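Local atomic coordinates of Lin0012 protein (Listeria innocua, PDB entry 3K17), a protein that probably phosphorylates phosphomevalonate with ATP, a step of the mevalonate pathway to isopentenyl diphosphate, as a kinase of the GHMP family. Residues K6-P12 with G352-E358; L41-D45 with A130-K134; R48-P54 with P98-E104; F247-N251 with E276-L281. All coordinates share one frame; numbering follows the deposited sequence.

Interaction 1: residues K6-P12 with G352-E358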
loop_
_atom_site.group_PDB
_atom_site.type_symbol
_atom_site.label_atom_id
_atom_site.label_comp_id
_atom_site.label_asym_id
_atom_site.label_seq_id
_atom_site.Cartn_x
_atom_site.Cartn_y
_atom_site.Cartn_z
ATOM N N LYS A 6 -30.449 -32.911 11.644
ATOM C CA LYS A 6 -29.132 -32.315 11.505
ATOM C C LYS A 6 -28.070 -33.404 11.516
ATOM O O LYS A 6 -28.289 -34.490 12.046
ATOM C CB LYS A 6 -28.866 -31.335 12.649
ATOM C CG LYS A 6 -29.819 -30.155 12.699
ATOM C CD LYS A 6 -29.369 -29.148 13.743
ATOM C CE LYS A 6 -30.362 -28.002 13.895
ATOM N NZ LYS A 6 -31.663 -28.463 14.455
ATOM N N LEU A 7 -26.922 -33.108 10.920
ATOM C CA LEU A 7 -25.813 -34.048 10.877
ATOM C C LEU A 7 -24.798 -33.613 11.932
ATOM O O LEU A 7 -24.349 -32.465 11.932
ATOM C CB LEU A 7 -25.173 -34.030 9.488
ATOM C CG LEU A 7 -23.825 -34.726 9.297
ATOM C CD1 LEU A 7 -23.933 -36.198 9.661
ATOM C CD2 LEU A 7 -23.385 -34.561 7.845
ATOM N N GLN A 8 -24.449 -34.518 12.840
ATOM C CA GLN A 8 -23.484 -34.191 13.885
ATOM C C GLN A 8 -22.193 -34.974 13.703
ATOM O O GLN A 8 -22.209 -36.203 13.626
ATOM C CB GLN A 8 -24.048 -34.497 15.276
ATOM C CG GLN A 8 -23.131 -34.034 16.410
ATOM C CD GLN A 8 -23.424 -34.709 17.740
ATOM O OE1 GLN A 8 -23.193 -35.908 17.907
ATOM N NE2 GLN A 8 -23.933 -33.940 18.692
ATOM N N VAL A 9 -21.076 -34.259 13.631
ATOM C CA VAL A 9 -19.767 -34.891 13.471
ATOM C C VAL A 9 -18.885 -34.559 14.673
ATOM O O VAL A 9 -18.693 -33.391 15.013
ATOM C CB VAL A 9 -19.057 -34.404 12.186
ATOM C CG1 VAL A 9 -17.623 -34.934 12.145
ATOM C CG2 VAL A 9 -19.835 -34.868 10.947
ATOM N N LYS A 10 -18.364 -35.589 15.326
ATOM C CA LYS A 10 -17.494 -35.387 16.471
ATOM C C LYS A 10 -16.123 -35.938 16.141
ATOM O O LYS A 10 -15.967 -37.135 15.887
ATOM C CB LYS A 10 -18.042 -36.082 17.719
ATOM C CG LYS A 10 -19.435 -35.625 18.108
ATOM C CD LYS A 10 -19.920 -36.316 19.377
ATOM C CE LYS A 10 -19.691 -35.452 20.600
ATOM N NZ LYS A 10 -20.487 -34.184 20.526
ATOM N N ILE A 11 -15.139 -35.044 16.139
ATOM C CA ILE A 11 -13.761 -35.395 15.845
ATOM C C ILE A 11 -12.956 -35.301 17.129
ATOM O O ILE A 11 -12.951 -34.262 17.821
ATOM C CB ILE A 11 -13.147 -34.440 14.795
ATOM C CG1 ILE A 11 -14.010 -34.433 13.530
ATOM C CG2 ILE A 11 -11.732 -34.870 14.464
ATOM C CD1 ILE A 11 -14.269 -35.832 12.927
ATOM N N PRO A 12 -12.260 -36.389 17.475
ATOM C CA PRO A 12 -11.449 -36.427 18.689
ATOM C C PRO A 12 -10.157 -35.634 18.528
ATOM O O PRO A 12 -9.669 -35.455 17.410
ATOM C CB PRO A 12 -11.184 -37.918 18.867
ATOM C CG PRO A 12 -11.023 -38.375 17.432
ATOM C CD PRO A 12 -12.168 -37.662 16.730
ATOM N N GLY A 352 -10.108 -41.763 22.012
ATOM C CA GLY A 352 -11.132 -41.050 21.262
ATOM C C GLY A 352 -11.545 -41.775 19.986
ATOM O O GLY A 352 -10.743 -42.481 19.380
ATOM N N ARG A 353 -12.800 -41.607 19.585
ATOM C CA ARG A 353 -13.315 -42.232 18.368
ATOM C C ARG A 353 -14.222 -41.259 17.630
ATOM O O ARG A 353 -15.012 -40.547 18.249
ATOM C CB ARG A 353 -14.140 -43.482 18.697
ATOM C CG ARG A 353 -13.495 -44.467 19.653
ATOM C CD ARG A 353 -12.323 -45.203 19.032
ATOM N NE ARG A 353 -11.958 -46.360 19.846
ATOM C CZ ARG A 353 -10.938 -47.168 19.583
ATOM N NH1 ARG A 353 -10.174 -46.945 18.522
ATOM N NH2 ARG A 353 -10.688 -48.204 20.376
ATOM N N VAL A 354 -14.114 -41.241 16.307
ATOM C CA VAL A 354 -14.951 -40.384 15.484
ATOM C C VAL A 354 -16.398 -40.862 15.597
ATOM O O VAL A 354 -16.678 -42.056 15.509
ATOM C CB VAL A 354 -14.514 -40.429 14.005
ATOM C CG1 VAL A 354 -15.490 -39.628 13.141
ATOM C CG2 VAL A 354 -13.097 -39.867 13.866
ATOM N N GLN A 355 -17.310 -39.924 15.812
ATOM C CA GLN A 355 -18.727 -40.241 15.937
ATOM C C GLN A 355 -19.513 -39.371 14.961
ATOM O O GLN A 355 -19.573 -38.147 15.111
ATOM C CB GLN A 355 -19.198 -39.981 17.372
ATOM C CG GLN A 355 -18.478 -40.826 18.414
ATOM C CD GLN A 355 -18.520 -40.216 19.801
ATOM O OE1 GLN A 355 -17.478 -39.928 20.390
ATOM N NE2 GLN A 355 -19.723 -40.016 20.330
ATOM N N ILE A 356 -20.105 -40.012 13.957
ATOM C CA ILE A 356 -20.894 -39.320 12.943
ATOM C C ILE A 356 -22.327 -39.829 12.974
ATOM O O ILE A 356 -22.591 -40.975 12.623
ATOM C CB ILE A 356 -20.323 -39.563 11.534
ATOM C CG1 ILE A 356 -18.909 -38.987 11.445
ATOM C CG2 ILE A 356 -21.230 -38.936 10.481
ATOM C CD1 ILE A 356 -18.253 -39.200 10.108
ATOM N N THR A 357 -23.253 -38.977 13.390
ATOM C CA THR A 357 -24.646 -39.385 13.459
ATOM C C THR A 357 -25.554 -38.440 12.687
ATOM O O THR A 357 -25.503 -37.224 12.871
ATOM C CB THR A 357 -25.116 -39.471 14.922
ATOM O OG1 THR A 357 -25.050 -38.176 15.530
ATOM C CG2 THR A 357 -24.230 -40.432 15.702
ATOM N N GLU A 358 -26.376 -39.012 11.810
ATOM C CA GLU A 358 -27.309 -38.235 11.001
ATOM C C GLU A 358 -28.687 -38.224 11.650
ATOM O O GLU A 358 -29.697 -37.953 10.998
ATOM C CB GLU A 358 -27.397 -38.814 9.582
ATOM C CG GLU A 358 -26.090 -38.719 8.805
ATOM C CD GLU A 358 -26.252 -39.013 7.326
ATOM O OE1 GLU A 358 -27.101 -38.362 6.679
ATOM O OE2 GLU A 358 -25.524 -39.886 6.807
#
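Lys-10 N donates to Gln-355 O at 2.8 Å, the shortest of four backbone bonds that join two antiparallel strands, one from each end of the chain, in the N-terminal-domain sheet of this GHMP-type kinase. Gln-355 N returns a bond to Lys-10 O, closing one hydrogen-bonded pair, and Gln-8 with Thr-357 makes the other; the bond from Gln-8 N to Thr-357 O is almost straight (175°). Between them Val-9 and Ile-356 form a non-hydrogen-bonded pair, and Ile-356 CA adds a C-H contact to Gln-8 O. Strand 37-45 takes the other edge of 7-12, so the N-terminal strand is held from two sides.

The side chains separate by face. On one, the Lys-10 chain crosses that of Gln-355, then bends away at chi3 and chi4, and its NZ bonds to Thr-40. On the other, Ile-11 CD1 lies alongside Val-354 CG1 at 4.0 Å, and Ile-11 also touches helix 119-135. Val-354 points its second methyl elsewhere: with CG1 anti to the backbone N (chi1 175°), CG2 is left beside that nitrogen and rests 3.7 Å from Pro-12 CD. At the far end, Leu-7 CD1 touches Ile-356 CG2 at 3.9 Å.

Interaction 2: residues L41-D45 with A130-K134; sequences LTLED and ALMTK
Lys-134 NZ and Asp-45 OD1 form a salt bridge of 2.7 Å at the outer end of a helix-on-sheet packing, where helix 119-135 lies against strand 37-45 in the N-terminal domain of the GHMP kinase fold. The ammonium meets OD1 on its syn side, 25° out of the carboxylate plane, while OD2 stays farther off. Asp-45 is exposed, and the bridge sits at the margin of an otherwise apolar contact.

Inward from it, Leu-43 meets the lysine's aliphatic chain at about a right angle, Leu-43 CD2 lying 3.8 Å from Lys-134 CD. Leu-43 CD1 lies 3.8 Å from Ala-130 O, at the start of the helical segment, and 4.3 Å from Leu-131 CD2. Two residues back along the strand, both methyls of Leu-41 reach Ala-130 CB, CD2 at 3.6 Å and CD1 at 4.0 Å. Alternation along the strand brings Leu-41 and Leu-43 to the helix; the small Ala-130 faces the strand, and the axes of segments 41-45 and 130-134 approach to 9.8 Å at a crossing angle of -38°.

In the second shell, strand 99-105 backs the leucines, with Met-101 (selenomethionine) touching both, and helix 76-91 packs on Leu-131. What carries the ammonium across to the strand is a single bend in Lys-134 at chi2 (68°), beyond which the chain runs extended to NZ.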
loop_
_atom_site.group_PDB
_atom_site.type_symbol
_atom_site.label_atom_id
_atom_site.label_comp_id
_atom_site.label_asym_id
_atom_site.label_seq_id
_atom_site.Cartn_x
_atom_site.Cartn_y
_atom_site.Cartn_z
ATOM N N LEU A 41 -19.015 -30.637 14.929
ATOM C CA LEU A 41 -19.503 -29.850 13.803
ATOM C C LEU A 41 -20.931 -30.303 13.479
ATOM O O LEU A 41 -21.162 -31.467 13.143
ATOM C CB LEU A 41 -18.584 -30.040 12.583
ATOM C CG LEU A 41 -18.810 -29.055 11.431
ATOM C CD1 LEU A 41 -17.606 -29.039 10.514
ATOM C CD2 LEU A 41 -20.079 -29.429 10.659
ATOM N N THR A 42 -21.886 -29.383 13.605
ATOM C CA THR A 42 -23.287 -29.684 13.314
ATOM C C THR A 42 -23.649 -29.048 11.971
ATOM O O THR A 42 -23.487 -27.836 11.779
ATOM C CB THR A 42 -24.200 -29.153 14.441
ATOM O OG1 THR A 42 -23.787 -29.727 15.689
ATOM C CG2 THR A 42 -25.658 -29.528 14.185
ATOM N N LEU A 43 -24.116 -29.871 11.038
ATOM C CA LEU A 43 -24.469 -29.406 9.700
ATOM C C LEU A 43 -25.938 -29.607 9.374
ATOM O O LEU A 43 -26.536 -30.617 9.741
ATOM C CB LEU A 43 -23.613 -30.128 8.651
ATOM C CG LEU A 43 -23.917 -29.910 7.162
ATOM C CD1 LEU A 43 -22.697 -30.276 6.347
ATOM C CD2 LEU A 43 -25.125 -30.753 6.719
ATOM N N GLU A 44 -26.514 -28.645 8.667
ATOM C CA GLU A 44 -27.915 -28.723 8.289
ATOM C C GLU A 44 -28.129 -27.917 7.018
ATOM O O GLU A 44 -27.315 -27.060 6.678
ATOM C CB GLU A 44 -28.788 -28.158 9.412
ATOM C CG GLU A 44 -28.660 -26.658 9.582
ATOM C CD GLU A 44 -29.255 -26.156 10.884
ATOM O OE1 GLU A 44 -28.710 -26.493 11.957
ATOM O OE2 GLU A 44 -30.265 -25.421 10.835
ATOM N N ASP A 45 -29.219 -28.198 6.311
ATOM C CA ASP A 45 -29.527 -27.460 5.093
ATOM C C ASP A 45 -29.974 -26.077 5.520
ATOM O O ASP A 45 -30.532 -25.908 6.599
ATOM C CB ASP A 45 -30.659 -28.129 4.312
ATOM C CG ASP A 45 -30.308 -29.531 3.855
ATOM O OD1 ASP A 45 -29.251 -29.705 3.205
ATOM O OD2 ASP A 45 -31.096 -30.460 4.138
ATOM N N ALA A 130 -17.783 -33.782 7.591
ATOM C CA ALA A 130 -19.141 -33.259 7.490
ATOM C C ALA A 130 -19.600 -33.070 6.043
ATOM O O ALA A 130 -20.724 -33.418 5.702
ATOM C CB ALA A 130 -19.256 -31.937 8.246
ATOM N N LEU A 131 -18.743 -32.523 5.188
ATOM C CA LEU A 131 -19.132 -32.291 3.798
ATOM C C LEU A 131 -19.156 -33.569 2.970
ATOM O O LEU A 131 -19.967 -33.696 2.051
ATOM C CB LEU A 131 -18.213 -31.251 3.135
ATOM C CG LEU A 131 -18.376 -29.812 3.666
ATOM C CD1 LEU A 131 -17.322 -28.895 3.072
ATOM C CD2 LEU A 131 -19.767 -29.307 3.331
HETATM N N MSE A 132 -18.266 -34.509 3.273
HETATM C CA MSE A 132 -18.261 -35.760 2.534
HETATM C C MSE A 132 -19.476 -36.595 2.934
HETATM O O MSE A 132 -20.138 -37.180 2.077
HETATM C CB MSE A 132 -16.975 -36.548 2.784
HETATM C CG MSE A 132 -15.720 -35.919 2.178
HETATM SE SE MSE A 132 -15.837 -35.504 0.288
HETATM C CE MSE A 132 -16.384 -33.635 0.420
ATOM N N THR A 133 -19.782 -36.640 4.226
ATOM C CA THR A 133 -20.933 -37.412 4.687
ATOM C C THR A 133 -22.200 -36.849 4.040
ATOM O O THR A 133 -23.096 -37.594 3.641
ATOM C CB THR A 133 -21.090 -37.348 6.227
ATOM O OG1 THR A 133 -19.940 -37.923 6.856
ATOM C CG2 THR A 133 -22.328 -38.126 6.673
ATOM N N LYS A 134 -22.246 -35.529 3.916
ATOM C CA LYS A 134 -23.384 -34.831 3.336
ATOM C C LYS A 134 -23.501 -34.901 1.811
ATOM O O LYS A 134 -24.605 -35.026 1.283
ATOM C CB LYS A 134 -23.339 -33.356 3.761
ATOM C CG LYS A 134 -24.392 -32.466 3.122
ATOM C CD LYS A 134 -25.797 -32.816 3.598
ATOM C CE LYS A 134 -26.823 -31.850 3.017
ATOM N NZ LYS A 134 -28.208 -32.173 3.461
#

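Interaction 3: residues R48-P54 with P98-E104; sequences RNELWIP and PVKMVIE
Glu-50 O accepts from Met-101 N at 2.7 Å, one of four backbone bonds that pair strands 50-52 and 99-104 in parallel, the two strands of a beta-alpha-beta crossover through helix 76-91. A further bond across the contact uses a side chain: Asn-49 OD1 accepts from Val-99 N at 3.2 Å in its carbonyl plane, while its ND2 bonds to Trp-62 O, so both ends of the amide are used.

Polar side chains gather on one face. Trp-52 NE1 donates to Glu-50 OE1 at 2.8 Å, the oxygen lying in the indole plane although the N-H reaches it from above the carboxylate plane. A water bridges Glu-50 OE1 and Lys-100 NZ, which are 4.1 Å apart, beyond a salt bridge.

Among apolar contacts, Val-102 CG2 makes an off-centre CH-pi contact with the five-membered ring of Trp-52. On the buried face, where Leu-51 and the selenomethionine Met-101 meet helix 76-91, Leu-51 CD1 approaches Met-101 CB at 4.2 Å.

Two bonds on OE1 thus fix the carboxylate beside the indole edge, and the nearby lysine charge would probably favour its ionised form.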
loop_
_atom_site.group_PDB
_atom_site.type_symbol
_atom_site.label_atom_id
_atom_site.label_comp_id
_atom_site.label_asym_id
_atom_site.label_seq_id
_atom_site.Cartn_x
_atom_site.Cartn_y
_atom_site.Cartn_z
ATOM N N ARG A 48 -28.785 -20.208 2.710
ATOM C CA ARG A 48 -27.481 -19.726 2.282
ATOM C C ARG A 48 -26.392 -20.370 3.134
ATOM O O ARG A 48 -26.651 -20.808 4.256
ATOM C CB ARG A 48 -27.417 -18.198 2.403
ATOM C CG ARG A 48 -28.212 -17.467 1.329
ATOM C CD ARG A 48 -28.209 -15.960 1.549
ATOM N NE ARG A 48 -29.044 -15.571 2.684
ATOM C CZ ARG A 48 -30.374 -15.599 2.676
ATOM N NH1 ARG A 48 -31.024 -15.999 1.591
ATOM N NH2 ARG A 48 -31.055 -15.217 3.751
ATOM N N ASN A 49 -25.179 -20.444 2.594
ATOM C CA ASN A 49 -24.075 -21.038 3.335
ATOM C C ASN A 49 -23.802 -20.281 4.611
ATOM O O ASN A 49 -23.882 -19.060 4.645
ATOM C CB ASN A 49 -22.799 -21.057 2.503
ATOM C CG ASN A 49 -22.819 -22.125 1.452
ATOM O OD1 ASN A 49 -23.377 -23.200 1.667
ATOM N ND2 ASN A 49 -22.194 -21.853 0.311
ATOM N N GLU A 50 -23.439 -21.013 5.654
ATOM C CA GLU A 50 -23.158 -20.399 6.932
ATOM C C GLU A 50 -22.127 -21.213 7.701
ATOM O O GLU A 50 -22.283 -22.426 7.860
ATOM C CB GLU A 50 -24.443 -20.332 7.739
ATOM C CG GLU A 50 -24.706 -19.020 8.402
ATOM C CD GLU A 50 -26.044 -19.012 9.090
ATOM O OE1 GLU A 50 -26.212 -19.785 10.055
ATOM O OE2 GLU A 50 -26.928 -18.240 8.660
ATOM N N LEU A 51 -21.068 -20.554 8.154
ATOM C CA LEU A 51 -20.047 -21.231 8.944
ATOM C C LEU A 51 -19.845 -20.451 10.233
ATOM O O LEU A 51 -19.653 -19.233 10.205
ATOM C CB LEU A 51 -18.709 -21.313 8.196
ATOM C CG LEU A 51 -17.543 -21.835 9.046
ATOM C CD1 LEU A 51 -17.832 -23.269 9.522
ATOM C CD2 LEU A 51 -16.252 -21.785 8.237
ATOM N N TRP A 52 -19.898 -21.165 11.351
ATOM C CA TRP A 52 -19.689 -20.577 12.666
ATOM C C TRP A 52 -18.545 -21.346 13.314
ATOM O O TRP A 52 -18.541 -22.581 13.284
ATOM C CB TRP A 52 -20.917 -20.757 13.568
ATOM C CG TRP A 52 -22.199 -20.191 13.063
ATOM C CD1 TRP A 52 -22.898 -20.587 11.959
ATOM C CD2 TRP A 52 -22.981 -19.167 13.690
ATOM N NE1 TRP A 52 -24.075 -19.879 11.865
ATOM C CE2 TRP A 52 -24.150 -19.001 12.915
ATOM C CE3 TRP A 52 -22.809 -18.378 14.835
ATOM C CZ2 TRP A 52 -25.146 -18.073 13.248
ATOM C CZ3 TRP A 52 -23.801 -17.455 15.166
ATOM C CH2 TRP A 52 -24.954 -17.313 14.374
ATOM N N ILE A 53 -17.576 -20.633 13.877
ATOM C CA ILE A 53 -16.480 -21.299 14.576
ATOM C C ILE A 53 -16.338 -20.641 15.938
ATOM O O ILE A 53 -16.776 -19.502 16.136
ATOM C CB ILE A 53 -15.147 -21.242 13.798
ATOM C CG1 ILE A 53 -14.687 -19.793 13.586
ATOM C CG2 ILE A 53 -15.314 -21.950 12.470
ATOM C CD1 ILE A 53 -13.272 -19.706 13.054
ATOM N N PRO A 54 -15.731 -21.348 16.902
ATOM C CA PRO A 54 -15.560 -20.808 18.252
ATOM C C PRO A 54 -14.937 -19.430 18.362
ATOM O O PRO A 54 -15.375 -18.615 19.167
ATOM C CB PRO A 54 -14.711 -21.873 18.951
ATOM C CG PRO A 54 -15.084 -23.142 18.217
ATOM C CD PRO A 54 -15.099 -22.675 16.787
ATOM N N PRO A 98 -26.749 -25.166 -0.330
ATOM C CA PRO A 98 -26.501 -24.366 0.873
ATOM C C PRO A 98 -26.619 -25.111 2.194
ATOM O O PRO A 98 -27.593 -25.818 2.434
ATOM C CB PRO A 98 -27.511 -23.220 0.745
ATOM C CG PRO A 98 -28.616 -23.817 -0.099
ATOM C CD PRO A 98 -27.840 -24.587 -1.134
ATOM N N VAL A 99 -25.608 -24.959 3.048
ATOM C CA VAL A 99 -25.617 -25.603 4.358
ATOM C C VAL A 99 -25.094 -24.694 5.465
ATOM O O VAL A 99 -24.272 -23.804 5.227
ATOM C CB VAL A 99 -24.757 -26.895 4.382
ATOM C CG1 VAL A 99 -25.283 -27.898 3.367
ATOM C CG2 VAL A 99 -23.301 -26.559 4.115
ATOM N N LYS A 100 -25.586 -24.930 6.677
ATOM C CA LYS A 100 -25.159 -24.183 7.848
ATOM C C LYS A 100 -24.315 -25.140 8.674
ATOM O O LYS A 100 -24.736 -26.263 8.945
ATOM C CB LYS A 100 -26.364 -23.719 8.663
ATOM C CG LYS A 100 -26.022 -23.206 10.059
ATOM C CD LYS A 100 -27.280 -22.749 10.796
ATOM C CE LYS A 100 -26.970 -22.390 12.242
ATOM N NZ LYS A 100 -28.154 -21.884 12.987
HETATM N N MSE A 101 -23.117 -24.706 9.049
HETATM C CA MSE A 101 -22.213 -25.534 9.840
HETATM C C MSE A 101 -21.762 -24.780 11.080
HETATM O O MSE A 101 -21.295 -23.639 10.990
HETATM C CB MSE A 101 -20.988 -25.936 9.013
HETATM C CG MSE A 101 -21.285 -26.907 7.865
HETATM SE SE MSE A 101 -19.673 -27.399 6.893
HETATM C CE MSE A 101 -19.621 -25.914 5.650
ATOM N N VAL A 102 -21.905 -25.428 12.230
ATOM C CA VAL A 102 -21.530 -24.840 13.509
ATOM C C VAL A 102 -20.498 -25.705 14.212
ATOM O O VAL A 102 -20.757 -26.871 14.518
ATOM C CB VAL A 102 -22.754 -24.699 14.438
ATOM C CG1 VAL A 102 -22.315 -24.183 15.805
ATOM C CG2 VAL A 102 -23.778 -23.755 13.808
ATOM N N ILE A 103 -19.328 -25.131 14.468
ATOM C CA ILE A 103 -18.266 -25.858 15.144
ATOM C C ILE A 103 -18.125 -25.443 16.602
ATOM O O ILE A 103 -18.041 -24.250 16.915
ATOM C CB ILE A 103 -16.914 -25.644 14.432
ATOM C CG1 ILE A 103 -16.994 -26.189 13.002
ATOM C CG2 ILE A 103 -15.788 -26.321 15.227
ATOM C CD1 ILE A 103 -15.703 -26.058 12.205
ATOM N N GLU A 104 -18.111 -26.434 17.487
ATOM C CA GLU A 104 -17.945 -26.209 18.920
ATOM C C GLU A 104 -16.697 -26.985 19.314
ATOM O O GLU A 104 -16.295 -27.904 18.602
ATOM C CB GLU A 104 -19.139 -26.755 19.706
ATOM C CG GLU A 104 -20.480 -26.117 19.384
ATOM C CD GLU A 104 -21.645 -26.921 19.963
ATOM O OE1 GLU A 104 -21.889 -28.064 19.497
ATOM O OE2 GLU A 104 -22.306 -26.415 20.894
HETATM O O HOH W 1 -28.350 -19.256 11.539
#

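Interaction 4: residues F247-N251 with E276-L281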
loop_
_atom_site.group_PDB
_atom_site.type_symbol
_atom_site.label_atom_id
_atom_site.label_comp_id
_atom_site.label_asym_id
_atom_site.label_seq_id
_atom_site.Cartn_x
_atom_site.Cartn_y
_atom_site.Cartn_z
ATOM N N PHE A 247 19.783 -37.551 15.806
ATOM C CA PHE A 247 18.463 -37.547 16.422
ATOM C C PHE A 247 17.526 -38.441 15.615
ATOM O O PHE A 247 16.909 -39.356 16.158
ATOM C CB PHE A 247 17.904 -36.120 16.467
ATOM C CG PHE A 247 16.426 -36.057 16.746
ATOM C CD1 PHE A 247 15.905 -36.559 17.933
ATOM C CD2 PHE A 247 15.554 -35.512 15.810
ATOM C CE1 PHE A 247 14.531 -36.523 18.180
ATOM C CE2 PHE A 247 14.182 -35.470 16.050
ATOM C CZ PHE A 247 13.670 -35.976 17.234
ATOM N N LEU A 248 17.436 -38.177 14.315
ATOM C CA LEU A 248 16.573 -38.958 13.433
ATOM C C LEU A 248 16.891 -40.448 13.483
ATOM O O LEU A 248 16.015 -41.273 13.737
ATOM C CB LEU A 248 16.705 -38.467 11.987
ATOM C CG LEU A 248 16.186 -37.068 11.641
ATOM C CD1 LEU A 248 16.406 -36.814 10.152
ATOM C CD2 LEU A 248 14.703 -36.954 11.989
ATOM N N THR A 249 18.148 -40.787 13.223
ATOM C CA THR A 249 18.590 -42.182 13.229
ATOM C C THR A 249 18.194 -42.849 14.533
ATOM O O THR A 249 17.632 -43.947 14.551
ATOM C CB THR A 249 20.117 -42.272 13.080
ATOM O OG1 THR A 249 20.507 -41.648 11.850
ATOM C CG2 THR A 249 20.573 -43.738 13.093
ATOM N N ARG A 250 18.504 -42.169 15.627
ATOM C CA ARG A 250 18.187 -42.663 16.957
ATOM C C ARG A 250 16.666 -42.820 17.087
ATOM O O ARG A 250 16.169 -43.813 17.620
ATOM C CB ARG A 250 18.710 -41.670 17.995
ATOM C CG ARG A 250 18.695 -42.192 19.409
ATOM C CD ARG A 250 19.902 -43.073 19.695
ATOM N NE ARG A 250 19.637 -43.924 20.847
ATOM C CZ ARG A 250 18.820 -44.968 20.812
ATOM N NH1 ARG A 250 18.203 -45.287 19.683
ATOM N NH2 ARG A 250 18.605 -45.682 21.905
ATOM N N ASN A 251 15.930 -41.831 16.588
ATOM C CA ASN A 251 14.475 -41.867 16.646
ATOM C C ASN A 251 13.918 -43.077 15.909
ATOM O O ASN A 251 13.014 -43.745 16.397
ATOM C CB ASN A 251 13.889 -40.581 16.046
ATOM C CG ASN A 251 12.393 -40.684 15.793
ATOM O OD1 ASN A 251 11.953 -41.189 14.748
ATOM N ND2 ASN A 251 11.602 -40.222 16.753
ATOM N N GLU A 276 13.675 -43.648 26.370
ATOM C CA GLU A 276 14.671 -43.328 25.355
ATOM C C GLU A 276 14.199 -42.187 24.459
ATOM O O GLU A 276 14.976 -41.284 24.133
ATOM C CB GLU A 276 14.984 -44.555 24.495
ATOM C CG GLU A 276 15.576 -45.729 25.261
ATOM C CD GLU A 276 16.067 -46.822 24.332
ATOM O OE1 GLU A 276 16.991 -46.546 23.542
ATOM O OE2 GLU A 276 15.533 -47.950 24.384
ATOM N N ASN A 277 12.931 -42.225 24.052
ATOM C CA ASN A 277 12.406 -41.161 23.199
ATOM C C ASN A 277 12.538 -39.852 23.966
ATOM O O ASN A 277 12.980 -38.844 23.424
ATOM C CB ASN A 277 10.933 -41.403 22.848
ATOM C CG ASN A 277 10.495 -40.640 21.603
ATOM O OD1 ASN A 277 11.130 -39.665 21.201
ATOM N ND2 ASN A 277 9.399 -41.079 20.993
ATOM N N ARG A 278 12.153 -39.877 25.237
ATOM C CA ARG A 278 12.244 -38.688 26.074
ATOM C C ARG A 278 13.667 -38.153 26.060
ATOM O O ARG A 278 13.886 -36.952 25.938
ATOM C CB ARG A 278 11.855 -39.005 27.522
ATOM C CG ARG A 278 12.053 -37.814 28.463
ATOM C CD ARG A 278 11.879 -38.174 29.929
ATOM N NE ARG A 278 12.081 -36.995 30.768
ATOM C CZ ARG A 278 12.233 -37.017 32.090
ATOM N NH1 ARG A 278 12.205 -38.164 32.754
ATOM N NH2 ARG A 278 12.423 -35.882 32.752
ATOM N N ARG A 279 14.629 -39.059 26.182
ATOM C CA ARG A 279 16.036 -38.690 26.214
ATOM C C ARG A 279 16.530 -37.985 24.961
ATOM O O ARG A 279 17.151 -36.925 25.052
ATOM C CB ARG A 279 16.901 -39.929 26.480
ATOM C CG ARG A 279 16.578 -40.658 27.789
ATOM C CD ARG A 279 16.620 -39.713 28.982
ATOM N NE ARG A 279 16.533 -40.408 30.267
ATOM C CZ ARG A 279 15.459 -41.051 30.720
ATOM N NH1 ARG A 279 14.347 -41.103 29.998
ATOM N NH2 ARG A 279 15.494 -41.633 31.912
ATOM N N ILE A 280 16.258 -38.556 23.790
ATOM C CA ILE A 280 16.722 -37.936 22.552
ATOM C C ILE A 280 16.059 -36.583 22.309
ATOM O O ILE A 280 16.635 -35.714 21.662
ATOM C CB ILE A 280 16.491 -38.853 21.326
ATOM C CG1 ILE A 280 14.998 -39.004 21.039
ATOM C CG2 ILE A 280 17.112 -40.224 21.587
ATOM C CD1 ILE A 280 14.712 -39.806 19.787
ATOM N N LEU A 281 14.847 -36.405 22.827
ATOM C CA LEU A 281 14.150 -35.132 22.664
ATOM C C LEU A 281 14.800 -34.120 23.599
ATOM O O LEU A 281 14.887 -32.935 23.282
ATOM C CB LEU A 281 12.656 -35.290 22.976
ATOM C CG LEU A 281 11.829 -35.962 21.867
ATOM C CD1 LEU A 281 10.429 -36.278 22.358
ATOM C CD2 LEU A 281 11.778 -35.051 20.654
#
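The Phe-247 ring meets Ile-280 and Leu-281 obliquely between two antiparallel helices, 241-264 and 267-288, which form a helical hairpin. Phe-247 CE1 lies 3.7 Å from Ile-280 CD1 and 4.0 Å from Leu-281 CD2, so two residues of the opposing helix close on the same corner of the ring. At the other flat group, the Arg-250 guanidinium, the carboxylate of Glu-276 arrives at the edge, near the guanidinium plane. A salt bridge joins Arg-250 NH2 to Glu-276 OE1; its modelled 2.5 Å is short and its exact length doubtful. The two planes are turned 59° apart, and Arg-250 NH1 has a second acid, Glu-253, on its own helix.

Ile-280 lies between ring and salt bridge. Its CG1 branch stands between the backbone N and the carbonyl carbon (chi1 68°), which directs CD1 to Phe-247 and leaves CG2 for Arg-250. The axes of segments 247-251 and 276-281 approach to 10.3 Å. Tyr-21 packs on Phe-247 from a loop. Ile-280 CD1 also lies 3.8 Å from Asn-251 CA.

From the N terminus, strand 7-18 opens interaction 1, which closes only near the C terminus at 352-358 and so encloses the other three. Strand 37-45 then opens interaction 2, closed by helix 119-135, and within that loop interaction 3 joins 48-54 to 98-104. Interactions 1 to 3 share one sheet: strand 37-45 lies between strands 7-18 and 99-105, its backbone bonded to both, so the three contacts form a continuous layer with the helix packed against it. Interaction 4 follows in series after interactions 2 and 3, joining consecutive helices on the opposite side of the chain's centre, its centre about 36 Å from that of interaction 1.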